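Local coordinates for putative lipoprotein YerB (PDB 2PSB), which is of unknown function but is a putative membrane-anchored lipoprotein that interacts with PcrA, at residues Phe100-Trp105 and Lys111-Gly116; Gly214-Asp219 and Gly223-Met228; Val234-His239 and Thr268-Val273. All blocks are in the same frame, centred on the assembly; numbering follows the deposited sequence.

Contact 1 of 3, residues Phe100-Trp105 and Lys111-Gly116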
ATOM      1  N   PHE A 100       1.508  11.891   4.564  1.00 28.90           N
ATOM      2  CA  PHE A 100       2.563  10.943   4.232  1.00 28.65           C
ATOM      3  C   PHE A 100       3.499  10.645   5.397  1.00 29.37           C
ATOM      4  O   PHE A 100       4.283  11.494   5.812  1.00 28.09           O
ATOM      5  CB  PHE A 100       3.365  11.496   3.058  1.00 28.92           C
ATOM      6  CG  PHE A 100       4.275  10.498   2.417  1.00 30.74           C
ATOM      7  CD1 PHE A 100       3.752   9.385   1.750  1.00 28.11           C
ATOM      8  CD2 PHE A 100       5.652  10.682   2.438  1.00 30.08           C
ATOM      9  CE1 PHE A 100       4.591   8.469   1.106  1.00 26.59           C
ATOM     10  CE2 PHE A 100       6.508   9.765   1.790  1.00 29.94           C
ATOM     11  CZ  PHE A 100       5.972   8.659   1.123  1.00 27.20           C
ATOM     12  N   VAL A 101       3.420   9.425   5.916  1.00 27.13           N
ATOM     13  CA  VAL A 101       4.262   9.033   7.030  1.00 28.53           C
ATOM     14  C   VAL A 101       5.361   8.104   6.534  1.00 30.93           C
ATOM     15  O   VAL A 101       5.099   7.182   5.753  1.00 30.76           O
ATOM     16  CB  VAL A 101       3.435   8.337   8.116  1.00 26.81           C
ATOM     17  CG1 VAL A 101       4.312   8.044   9.339  1.00 23.34           C
ATOM     18  CG2 VAL A 101       2.267   9.221   8.497  1.00 23.83           C
ATOM     19  N   HIS A 102       6.589   8.361   6.974  1.00 31.69           N
ATOM     20  CA  HIS A 102       7.728   7.557   6.556  1.00 34.70           C
ATOM     21  C   HIS A 102       8.900   7.680   7.515  1.00 35.99           C
ATOM     22  O   HIS A 102       8.760   8.175   8.634  1.00 36.47           O
ATOM     23  CB  HIS A 102       8.187   7.982   5.162  1.00 36.77           C
ATOM     24  CG  HIS A 102       8.646   9.404   5.092  1.00 37.43           C
ATOM     25  ND1 HIS A 102       7.825  10.465   5.405  1.00 37.07           N
ATOM     26  CD2 HIS A 102       9.843   9.939   4.760  1.00 39.55           C
ATOM     27  CE1 HIS A 102       8.496  11.595   5.267  1.00 39.08           C
ATOM     28  NE2 HIS A 102       9.723  11.304   4.877  1.00 40.48           N
ATOM     29  N   HIS A 103      10.064   7.226   7.067  1.00 37.12           N
ATOM     30  CA  HIS A 103      11.260   7.294   7.886  1.00 37.88           C
ATOM     31  C   HIS A 103      12.482   7.166   6.993  1.00 39.93           C
ATOM     32  O   HIS A 103      12.916   6.057   6.652  1.00 36.89           O
ATOM     33  CB  HIS A 103      11.250   6.186   8.936  1.00 37.63           C
ATOM     34  CG  HIS A 103      12.181   6.440  10.083  1.00 38.92           C
ATOM     35  ND1 HIS A 103      12.126   5.726  11.258  1.00 37.56           N
ATOM     36  CD2 HIS A 103      13.171   7.352  10.243  1.00 39.31           C
ATOM     37  CE1 HIS A 103      13.036   6.189  12.096  1.00 39.77           C
ATOM     38  NE2 HIS A 103      13.684   7.177  11.504  1.00 39.54           N
ATOM     39  N   GLY A 104      13.037   8.317   6.629  1.00 41.67           N
ATOM     40  CA  GLY A 104      14.185   8.347   5.749  1.00 43.00           C
ATOM     41  C   GLY A 104      13.642   8.541   4.352  1.00 45.14           C
ATOM     42  O   GLY A 104      12.423   8.591   4.161  1.00 45.41           O
ATOM     43  N   TRP A 105      14.528   8.642   3.372  1.00 46.81           N
ATOM     44  CA  TRP A 105      14.103   8.840   1.995  1.00 49.03           C
ATOM     45  C   TRP A 105      15.250   8.776   0.994  1.00 48.60           C
ATOM     46  O   TRP A 105      16.424   8.789   1.363  1.00 47.92           O
ATOM     47  CB  TRP A 105      13.393  10.196   1.847  1.00 50.06           C
ATOM     48  CG  TRP A 105      14.077  11.351   2.545  1.00 52.27           C
ATOM     49  CD1 TRP A 105      15.411  11.485   2.812  1.00 52.55           C
ATOM     50  CD2 TRP A 105      13.451  12.546   3.036  1.00 53.44           C
ATOM     51  NE1 TRP A 105      15.655  12.687   3.443  1.00 52.55           N
ATOM     52  CE2 TRP A 105      14.469  13.355   3.594  1.00 53.50           C
ATOM     53  CE3 TRP A 105      12.127  13.009   3.066  1.00 54.50           C
ATOM     54  CZ2 TRP A 105      14.205  14.605   4.164  1.00 54.79           C
ATOM     55  CZ3 TRP A 105      11.865  14.256   3.636  1.00 55.40           C
ATOM     56  CH2 TRP A 105      12.900  15.035   4.181  1.00 55.31           C
ATOM     57  N   LYS A 111      13.904  15.949  -2.143  1.00 49.03           N
ATOM     58  CA  LYS A 111      13.640  17.192  -2.859  1.00 49.59           C
ATOM     59  C   LYS A 111      12.155  17.344  -3.141  1.00 48.45           C
ATOM     60  O   LYS A 111      11.589  18.426  -2.997  1.00 47.78           O
ATOM     61  CB  LYS A 111      14.411  17.224  -4.184  1.00 51.36           C
ATOM     62  CG  LYS A 111      15.931  17.191  -4.046  1.00 52.88           C
ATOM     63  CD  LYS A 111      16.483  18.463  -3.392  1.00 54.43           C
ATOM     64  CE  LYS A 111      16.324  19.688  -4.284  1.00 52.90           C
ATOM     65  NZ  LYS A 111      17.101  19.564  -5.549  1.00 51.28           N
ATOM     66  N   GLN A 112      11.534  16.245  -3.543  1.00 47.05           N
ATOM     67  CA  GLN A 112      10.116  16.231  -3.862  1.00 46.60           C
ATOM     68  C   GLN A 112       9.296  16.745  -2.686  1.00 44.79           C
ATOM     69  O   GLN A 112       8.520  17.691  -2.820  1.00 45.83           O
ATOM     70  CB  GLN A 112       9.698  14.803  -4.225  1.00 48.95           C
ATOM     71  CG  GLN A 112       8.670  14.710  -5.334  1.00 52.64           C
ATOM     72  CD  GLN A 112       8.649  13.335  -5.976  1.00 54.69           C
ATOM     73  OE1 GLN A 112       8.297  12.341  -5.333  1.00 54.29           O
ATOM     74  NE2 GLN A 112       9.032  13.271  -7.251  1.00 55.00           N
ATOM     75  N   LEU A 113       9.483  16.126  -1.528  1.00 43.31           N
ATOM     76  CA  LEU A 113       8.755  16.509  -0.330  1.00 42.39           C
ATOM     77  C   LEU A 113       9.186  17.859   0.248  1.00 42.96           C
ATOM     78  O   LEU A 113       8.383  18.559   0.871  1.00 42.87           O
ATOM     79  CB  LEU A 113       8.897  15.414   0.722  1.00 40.61           C
ATOM     80  CG  LEU A 113       8.197  14.105   0.328  1.00 40.46           C
ATOM     81  CD1 LEU A 113       8.623  12.984   1.260  1.00 34.07           C
ATOM     82  CD2 LEU A 113       6.681  14.306   0.362  1.00 38.34           C
ATOM     83  N   GLU A 114      10.445  18.230   0.053  1.00 43.17           N
ATOM     84  CA  GLU A 114      10.915  19.510   0.559  1.00 43.62           C
ATOM     85  C   GLU A 114      10.440  20.617  -0.379  1.00 43.10           C
ATOM     86  O   GLU A 114      10.485  21.793  -0.042  1.00 45.16           O
ATOM     87  CB  GLU A 114      12.439  19.505   0.693  1.00 44.62           C
ATOM     88  CG  GLU A 114      12.939  18.470   1.695  1.00 45.74           C
ATOM     89  CD  GLU A 114      14.397  18.662   2.093  1.00 45.98           C
ATOM     90  OE1 GLU A 114      15.266  18.801   1.205  1.00 45.35           O
ATOM     91  OE2 GLU A 114      14.674  18.658   3.309  1.00 43.27           O
ATOM     92  N   SER A 115       9.960  20.220  -1.551  1.00 42.68           N
ATOM     93  CA  SER A 115       9.441  21.154  -2.541  1.00 43.46           C
ATOM     94  C   SER A 115       7.944  21.340  -2.342  1.00 42.43           C
ATOM     95  O   SER A 115       7.284  21.983  -3.153  1.00 41.89           O
ATOM     96  CB  SER A 115       9.701  20.639  -3.961  1.00 46.22           C
ATOM     97  OG  SER A 115      11.089  20.596  -4.243  1.00 47.63           O
ATOM     98  N   GLY A 116       7.421  20.760  -1.265  1.00 42.81           N
ATOM     99  CA  GLY A 116       6.007  20.880  -0.945  1.00 41.54           C
ATOM    100  C   GLY A 116       5.085  19.847  -1.564  1.00 43.72           C
ATOM    101  O   GLY A 116       3.880  20.077  -1.671  1.00 42.92           O
TER
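Strand 99-102 and the C-terminal end of helix 107-114 face each other at a distance set by side chains, with the CA atoms of Phe100 and Leu113, the nearest across the contact, 9.5 Å apart. These are the first strand and the helix of a beta-alpha-beta unit that runs on into strand 120-122, parallel to 99-102, so the contact is the helix lying against its own sheet. Leu113 does most of the work, and it does so with one methyl. A chi1 of -67° sets CG beside the backbone N and directs the branch toward the strand, where CD1 lies among three rings. On the strand, Phe100 meets it with CE2, 3.9 Å from Leu113 CD1, the two side chains crossing at about a right angle. His102 and Leu113 point at each other from opposite directions, His102 NE2 lying 4.1 Å from Leu113 CD1, and Phe100 CE2 also lies over one face of that imidazole, displaced from the ring centre. Trp105, in the loop leading to the helix, presents its edge, with CE3 3.9 Å from Leu113 CD1. Val90 of helix 87-94 and Tyr120 of strand 120-122 also touch Leu113, which is buried. The helix closes in a Schellman motif with Gly116 as its C-prime residue. On the exposed side of the helix end, the Glu114 carboxylate stands 67° from the indole plane, OE2 4.1 Å from Trp105 CH2.

Contact 2 of 3, residues Gly214-Asp219 and Gly223-Met228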
ATOM      1  N   GLY A 214       6.323 -18.092   1.752  1.00 44.10           N
ATOM      2  CA  GLY A 214       5.870 -19.292   2.439  1.00 43.03           C
ATOM      3  C   GLY A 214       5.148 -19.133   3.767  1.00 44.80           C
ATOM      4  O   GLY A 214       4.692 -20.120   4.348  1.00 45.97           O
ATOM      5  N   VAL A 215       5.030 -17.904   4.257  1.00 43.34           N
ATOM      6  CA  VAL A 215       4.354 -17.672   5.530  1.00 40.07           C
ATOM      7  C   VAL A 215       3.123 -16.818   5.266  1.00 38.70           C
ATOM      8  O   VAL A 215       3.183 -15.881   4.476  1.00 37.94           O
ATOM      9  CB  VAL A 215       5.283 -16.931   6.524  1.00 41.05           C
ATOM     10  CG1 VAL A 215       4.661 -16.900   7.913  1.00 39.07           C
ATOM     11  CG2 VAL A 215       6.647 -17.608   6.559  1.00 39.54           C
ATOM     12  N   ILE A 216       2.002 -17.135   5.912  1.00 35.35           N
ATOM     13  CA  ILE A 216       0.793 -16.345   5.690  1.00 35.74           C
ATOM     14  C   ILE A 216       0.939 -14.942   6.293  1.00 34.89           C
ATOM     15  O   ILE A 216       1.415 -14.778   7.417  1.00 33.09           O
ATOM     16  CB  ILE A 216      -0.463 -17.034   6.276  1.00 35.94           C
ATOM     17  CG1 ILE A 216      -1.719 -16.349   5.729  1.00 37.23           C
ATOM     18  CG2 ILE A 216      -0.433 -16.984   7.802  1.00 37.33           C
ATOM     19  CD1 ILE A 216      -3.022 -17.033   6.096  1.00 36.51           C
ATOM     20  N   THR A 217       0.539 -13.933   5.522  1.00 32.85           N
ATOM     21  CA  THR A 217       0.632 -12.545   5.957  1.00 27.44           C
ATOM     22  C   THR A 217      -0.368 -12.235   7.057  1.00 29.72           C
ATOM     23  O   THR A 217      -1.580 -12.223   6.838  1.00 28.15           O
ATOM     24  CB  THR A 217       0.390 -11.576   4.790  1.00 29.55           C
ATOM     25  OG1 THR A 217       1.342 -11.846   3.752  1.00 28.15           O
ATOM     26  CG2 THR A 217       0.549 -10.119   5.259  1.00 28.07           C
ATOM     27  N   THR A 218       0.163 -11.956   8.239  1.00 27.44           N
ATOM     28  CA  THR A 218      -0.642 -11.644   9.404  1.00 29.28           C
ATOM     29  C   THR A 218      -0.319 -10.243   9.943  1.00 28.72           C
ATOM     30  O   THR A 218       0.651  -9.607   9.521  1.00 27.91           O
ATOM     31  CB  THR A 218      -0.365 -12.670  10.511  1.00 29.48           C
ATOM     32  OG1 THR A 218      -1.328 -12.521  11.552  1.00 33.99           O
ATOM     33  CG2 THR A 218       1.007 -12.464  11.086  1.00 24.04           C
ATOM     34  N   ASP A 219      -1.145  -9.774  10.873  1.00 28.61           N
ATOM     35  CA  ASP A 219      -0.953  -8.469  11.496  1.00 30.61           C
ATOM     36  C   ASP A 219      -0.508  -8.743  12.930  1.00 31.10           C
ATOM     37  O   ASP A 219      -1.298  -9.219  13.753  1.00 31.43           O
ATOM     38  CB  ASP A 219      -2.269  -7.678  11.502  1.00 29.45           C
ATOM     39  CG  ASP A 219      -2.100  -6.238  11.995  1.00 31.00           C
ATOM     40  OD1 ASP A 219      -1.121  -5.944  12.716  1.00 32.04           O
ATOM     41  OD2 ASP A 219      -2.966  -5.401  11.667  1.00 28.15           O
ATOM     42  N   GLY A 223      -2.593 -10.910  15.366  1.00 41.17           N
ATOM     43  CA  GLY A 223      -2.165 -12.293  15.301  1.00 40.46           C
ATOM     44  C   GLY A 223      -3.055 -13.009  14.296  1.00 40.96           C
ATOM     45  O   GLY A 223      -2.989 -14.227  14.155  1.00 41.05           O
ATOM     46  N   LYS A 224      -3.888 -12.244  13.587  1.00 40.62           N
ATOM     47  CA  LYS A 224      -4.804 -12.804  12.596  1.00 42.03           C
ATOM     48  C   LYS A 224      -4.386 -12.470  11.167  1.00 40.91           C
ATOM     49  O   LYS A 224      -3.821 -11.413  10.909  1.00 40.11           O
ATOM     50  CB  LYS A 224      -6.222 -12.286  12.837  1.00 43.11           C
ATOM     51  CG  LYS A 224      -6.795 -12.592  14.213  1.00 46.28           C
ATOM     52  CD  LYS A 224      -8.173 -11.957  14.348  1.00 49.08           C
ATOM     53  CE  LYS A 224      -8.820 -12.233  15.699  1.00 51.07           C
ATOM     54  NZ  LYS A 224     -10.212 -11.690  15.747  1.00 52.44           N
ATOM     55  N   PRO A 225      -4.661 -13.375  10.216  1.00 40.59           N
ATOM     56  CA  PRO A 225      -4.289 -13.124   8.820  1.00 40.10           C
ATOM     57  C   PRO A 225      -5.030 -11.918   8.254  1.00 39.87           C
ATOM     58  O   PRO A 225      -6.163 -11.638   8.641  1.00 41.34           O
ATOM     59  CB  PRO A 225      -4.676 -14.425   8.115  1.00 39.86           C
ATOM     60  CG  PRO A 225      -4.534 -15.457   9.189  1.00 40.37           C
ATOM     61  CD  PRO A 225      -5.155 -14.753  10.384  1.00 40.58           C
ATOM     62  N   VAL A 226      -4.390 -11.191   7.348  1.00 39.23           N
ATOM     63  CA  VAL A 226      -5.046 -10.036   6.743  1.00 39.05           C
ATOM     64  C   VAL A 226      -5.932 -10.564   5.618  1.00 38.99           C
ATOM     65  O   VAL A 226      -5.677 -11.638   5.066  1.00 40.00           O
ATOM     66  CB  VAL A 226      -4.009  -9.017   6.171  1.00 39.92           C
ATOM     67  CG1 VAL A 226      -4.734  -7.781   5.615  1.00 40.64           C
ATOM     68  CG2 VAL A 226      -3.034  -8.590   7.266  1.00 37.64           C
ATOM     69  N   ALA A 227      -6.988  -9.829   5.295  1.00 38.22           N
ATOM     70  CA  ALA A 227      -7.889 -10.250   4.232  1.00 37.97           C
ATOM     71  C   ALA A 227      -8.291  -9.069   3.362  1.00 36.95           C
ATOM     72  O   ALA A 227      -8.574  -7.982   3.859  1.00 37.02           O
ATOM     73  CB  ALA A 227      -9.132 -10.924   4.828  1.00 35.16           C
HETATM   74  N   MSE A 228      -8.292  -9.281   2.055  1.00 37.45           N
HETATM   75  CA  MSE A 228      -8.674  -8.227   1.134  1.00 37.88           C
HETATM   76  C   MSE A 228      -9.652  -8.799   0.104  1.00 35.87           C
HETATM   77  O   MSE A 228      -9.790 -10.022  -0.020  1.00 34.09           O
HETATM   78  CB  MSE A 228      -7.434  -7.611   0.470  1.00 40.88           C
HETATM   79  CG  MSE A 228      -6.639  -8.501  -0.476  1.00 47.35           C
HETATM   80 SE   MSE A 228      -5.272  -9.686   0.265  1.00 57.40          SE
HETATM   81  CE  MSE A 228      -4.871  -8.828   1.955  1.00 54.03           C
TER
HETATM   82  O   HOH W   1      -3.612 -13.363   4.997  1.00 36.22           O
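Asp219 and Gly223 hold the turn together through a backbone bond from Gly223 N to Asp219 O, only 2.7 Å long. One step further in, Asp219 N donates to Lys224 O at 3.1 Å. The same carbonyl takes a second, weak bond from the hydroxyl of Thr218, whose OG1 is 2.8 Å from Lys224 O; a first torsion of -169° swings OG1 away from the backbone N of its own residue and beside its carbonyl carbon. At the far end Val226 N reaches Thr217 O at 3.0 Å, where the antiparallel pairing of the two segments ends. A water sits within hydrogen-bonding distance of both Thr217 O and Val226 O. Around these bonds the backbones come close: the CA atoms of Thr218 and Pro225, a non-hydrogen-bonded antiparallel pair, are 4.0 Å apart, and Pro225 CA makes a CA-H...O contact with Thr217 O. Packing is lighter. Ile216 lays CD1 against the proline ring, 3.7 Å from Pro225 CB, while Val226 CG2 settles beside the backbone of Thr218, 4.2 Å from its C. The Asp219 carboxylate has its partners elsewhere, OD2 bonding to Ser50 and OD1 to Gly48 N and Glu221 N, and Thr217 OG1 is bonded to Arg210. The whole is a short, irregular beta hairpin, strands 215-219 and 224-225, at the margin of a six-stranded antiparallel sheet.

Contact 3 of 3, residues Val234-His239 and Thr268-Val273; sequences VEASHH and TDWKQV
One polar bond joins the segments, from the indole of Trp270 on strand 264-273 to the main chain of strand 230-240: Trp270 NE1 donates to Glu235 O over 3.0 Å. The acceptor lies close to the indole plane, but the N-H angle is a bent 144° and the donor stands above the carbonyl plane. Apolar contact comes from the residues flanking Glu235. Val234 lays CG1 over one face of the indole in a CH-pi contact, 3.6 Å from the centroid of the five-membered ring and only 15° off its normal; having CG1 anti to the backbone N (chi1 169°) aims that methyl at the ring. Ala236 adds a looser touch, CB 4.2 Å from Trp270 CZ2. Ile277 of strand 276-281 packs on both Val234 and Trp270, while Glu235 OE2 is hydrogen-bonded to Leu301 N. The two strands are not sheet neighbours here, since strand 255-261 pairs with each of them, and the indole reaches across from one strand to the other. Its mixed chemistry suits a buried site: the N-H is satisfied by a backbone carbonyl, and this bond ties down the N-H edge while the Val234 methyl covers one face, which should restrict the ring.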
ATOM      1  N   VAL A 234      -0.376  -4.424 -11.204  1.00 32.33           N
ATOM      2  CA  VAL A 234      -0.088  -3.369 -12.165  1.00 32.74           C
ATOM      3  C   VAL A 234       1.317  -3.443 -12.768  1.00 34.81           C
ATOM      4  O   VAL A 234       2.302  -3.582 -12.047  1.00 33.77           O
ATOM      5  CB  VAL A 234      -0.313  -1.990 -11.491  1.00 33.09           C
ATOM      6  CG1 VAL A 234       0.219  -0.865 -12.353  1.00 33.47           C
ATOM      7  CG2 VAL A 234      -1.806  -1.787 -11.242  1.00 33.77           C
ATOM      8  N   GLU A 235       1.397  -3.355 -14.097  1.00 36.33           N
ATOM      9  CA  GLU A 235       2.680  -3.402 -14.799  1.00 35.83           C
ATOM     10  C   GLU A 235       3.143  -2.000 -15.128  1.00 36.66           C
ATOM     11  O   GLU A 235       2.547  -1.318 -15.953  1.00 37.38           O
ATOM     12  CB  GLU A 235       2.573  -4.201 -16.099  1.00 36.05           C
ATOM     13  CG  GLU A 235       3.921  -4.387 -16.800  1.00 36.43           C
ATOM     14  CD  GLU A 235       3.846  -5.299 -18.015  1.00 38.48           C
ATOM     15  OE1 GLU A 235       3.278  -4.886 -19.052  1.00 38.75           O
ATOM     16  OE2 GLU A 235       4.349  -6.441 -17.931  1.00 33.97           O
ATOM     17  N   ALA A 236       4.229  -1.584 -14.494  1.00 38.41           N
ATOM     18  CA  ALA A 236       4.765  -0.245 -14.692  1.00 38.86           C
ATOM     19  C   ALA A 236       6.254  -0.292 -15.005  1.00 39.68           C
ATOM     20  O   ALA A 236       6.985  -1.115 -14.455  1.00 39.07           O
ATOM     21  CB  ALA A 236       4.518   0.586 -13.439  1.00 35.76           C
ATOM     22  N   SER A 237       6.699   0.608 -15.880  1.00 40.19           N
ATOM     23  CA  SER A 237       8.099   0.664 -16.271  1.00 42.25           C
ATOM     24  C   SER A 237       9.008   1.088 -15.134  1.00 43.88           C
ATOM     25  O   SER A 237       8.839   2.161 -14.551  1.00 45.58           O
ATOM     26  CB  SER A 237       8.298   1.634 -17.431  1.00 40.89           C
ATOM     27  OG  SER A 237       7.475   1.292 -18.523  1.00 44.44           O
ATOM     28  N   HIS A 238       9.968   0.226 -14.824  1.00 43.76           N
ATOM     29  CA  HIS A 238      10.951   0.497 -13.793  1.00 45.26           C
ATOM     30  C   HIS A 238      12.178   0.962 -14.570  1.00 48.23           C
ATOM     31  O   HIS A 238      12.584   0.311 -15.535  1.00 47.11           O
ATOM     32  CB  HIS A 238      11.261  -0.778 -13.003  1.00 42.70           C
ATOM     33  CG  HIS A 238      10.148  -1.215 -12.102  1.00 43.56           C
ATOM     34  ND1 HIS A 238       8.836  -1.297 -12.519  1.00 40.49           N
ATOM     35  CD2 HIS A 238      10.150  -1.589 -10.799  1.00 42.85           C
ATOM     36  CE1 HIS A 238       8.079  -1.696 -11.516  1.00 41.54           C
ATOM     37  NE2 HIS A 238       8.851  -1.880 -10.458  1.00 42.58           N
ATOM     38  N   HIS A 239      12.749   2.094 -14.166  1.00 50.35           N
ATOM     39  CA  HIS A 239      13.917   2.652 -14.841  1.00 52.87           C
ATOM     40  C   HIS A 239      14.938   3.158 -13.829  1.00 54.46           C
ATOM     41  O   HIS A 239      14.569   3.634 -12.760  1.00 55.08           O
ATOM     42  CB  HIS A 239      13.493   3.820 -15.731  1.00 54.15           C
ATOM     43  CG  HIS A 239      12.657   3.419 -16.906  1.00 57.43           C
ATOM     44  ND1 HIS A 239      11.629   4.201 -17.387  1.00 58.19           N
ATOM     45  CD2 HIS A 239      12.714   2.333 -17.717  1.00 59.02           C
ATOM     46  CE1 HIS A 239      11.088   3.614 -18.440  1.00 60.47           C
ATOM     47  NE2 HIS A 239      11.727   2.480 -18.662  1.00 60.65           N
ATOM     48  N   THR A 268      -6.522  -6.691 -17.849  1.00 39.01           N
ATOM     49  CA  THR A 268      -6.856  -5.288 -18.001  1.00 38.59           C
ATOM     50  C   THR A 268      -5.672  -4.390 -18.273  1.00 37.34           C
ATOM     51  O   THR A 268      -4.533  -4.840 -18.380  1.00 36.68           O
ATOM     52  CB  THR A 268      -7.575  -4.765 -16.736  1.00 38.42           C
ATOM     53  OG1 THR A 268      -8.086  -3.451 -16.989  1.00 45.72           O
ATOM     54  CG2 THR A 268      -6.615  -4.698 -15.565  1.00 34.41           C
ATOM     55  N   ASP A 269      -5.980  -3.108 -18.415  1.00 39.08           N
ATOM     56  CA  ASP A 269      -4.988  -2.072 -18.618  1.00 40.18           C
ATOM     57  C   ASP A 269      -5.178  -1.184 -17.407  1.00 39.67           C
ATOM     58  O   ASP A 269      -5.933  -1.520 -16.493  1.00 38.82           O
ATOM     59  CB  ASP A 269      -5.275  -1.273 -19.892  1.00 42.38           C
ATOM     60  CG  ASP A 269      -5.014  -2.074 -21.154  1.00 44.11           C
ATOM     61  OD1 ASP A 269      -3.839  -2.419 -21.404  1.00 45.90           O
ATOM     62  OD2 ASP A 269      -5.981  -2.362 -21.885  1.00 43.63           O
ATOM     63  N   TRP A 270      -4.484  -0.057 -17.396  1.00 40.22           N
ATOM     64  CA  TRP A 270      -4.598   0.899 -16.305  1.00 39.60           C
ATOM     65  C   TRP A 270      -4.089   2.256 -16.763  1.00 40.16           C
ATOM     66  O   TRP A 270      -3.107   2.353 -17.503  1.00 41.66           O
ATOM     67  CB  TRP A 270      -3.809   0.438 -15.073  1.00 36.85           C
ATOM     68  CG  TRP A 270      -2.324   0.378 -15.271  1.00 35.50           C
ATOM     69  CD1 TRP A 270      -1.588  -0.711 -15.646  1.00 34.41           C
ATOM     70  CD2 TRP A 270      -1.396   1.463 -15.148  1.00 34.47           C
ATOM     71  NE1 TRP A 270      -0.266  -0.369 -15.770  1.00 34.41           N
ATOM     72  CE2 TRP A 270      -0.120   0.960 -15.473  1.00 34.04           C
ATOM     73  CE3 TRP A 270      -1.521   2.815 -14.800  1.00 33.25           C
ATOM     74  CZ2 TRP A 270       1.030   1.762 -15.461  1.00 34.47           C
ATOM     75  CZ3 TRP A 270      -0.375   3.612 -14.786  1.00 30.35           C
ATOM     76  CH2 TRP A 270       0.878   3.083 -15.118  1.00 32.01           C
ATOM     77  N   LYS A 271      -4.785   3.298 -16.338  1.00 40.51           N
ATOM     78  CA  LYS A 271      -4.404   4.659 -16.666  1.00 40.70           C
ATOM     79  C   LYS A 271      -4.340   5.386 -15.336  1.00 40.29           C
ATOM     80  O   LYS A 271      -4.895   4.918 -14.333  1.00 37.07           O
ATOM     81  CB  LYS A 271      -5.466   5.347 -17.529  1.00 42.99           C
ATOM     82  CG  LYS A 271      -5.566   4.905 -18.986  1.00 45.81           C
ATOM     83  CD  LYS A 271      -6.703   5.676 -19.673  1.00 47.11           C
ATOM     84  CE  LYS A 271      -7.026   5.143 -21.076  1.00 49.24           C
ATOM     85  NZ  LYS A 271      -5.953   5.401 -22.075  1.00 48.57           N
ATOM     86  N   GLN A 272      -3.654   6.524 -15.322  1.00 39.05           N
ATOM     87  CA  GLN A 272      -3.586   7.312 -14.116  1.00 38.19           C
ATOM     88  C   GLN A 272      -4.666   8.359 -14.275  1.00 38.42           C
ATOM     89  O   GLN A 272      -4.738   9.023 -15.303  1.00 40.14           O
ATOM     90  CB  GLN A 272      -2.239   8.006 -13.969  1.00 38.94           C
ATOM     91  CG  GLN A 272      -2.056   8.634 -12.593  1.00 41.56           C
ATOM     92  CD  GLN A 272      -0.816   9.501 -12.496  1.00 43.61           C
ATOM     93  OE1 GLN A 272      -0.856  10.699 -12.775  1.00 43.90           O
ATOM     94  NE2 GLN A 272       0.297   8.894 -12.112  1.00 43.45           N
ATOM     95  N   VAL A 273      -5.523   8.483 -13.271  1.00 37.11           N
ATOM     96  CA  VAL A 273      -6.590   9.471 -13.284  1.00 35.36           C
ATOM     97  C   VAL A 273      -6.536  10.191 -11.946  1.00 34.47           C
ATOM     98  O   VAL A 273      -6.829   9.615 -10.901  1.00 34.92           O
ATOM     99  CB  VAL A 273      -7.964   8.810 -13.459  1.00 34.56           C
ATOM    100  CG1 VAL A 273      -9.027   9.875 -13.615  1.00 32.78           C
ATOM    101  CG2 VAL A 273      -7.952   7.895 -14.667  1.00 33.00           C
TER

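How the contacts relate
The three contacts follow one another along the chain. Contact 1 falls in the N-terminal DUF3048 region; contacts 2 and 3 share the C-terminal one. None touches another. The centres of contacts 1 and 2 are about 29 Å apart, on opposite sides of the chain's centre. Between the centres of contacts 1 and 3 the distance is about 23 Å. The centres of contacts 2 and 3 are about 27 Å apart. Strand 224-225 of contact 2 is followed in sequence by strand 230-240 of contact 3, so the chain passes from the six-stranded antiparallel sheet into the larger mixed strand system that contact 1 also reaches. That system draws strands from both regions, 99-102 from the first and 230-240 from the second, linked through the pairing of 54-59 with 293-298.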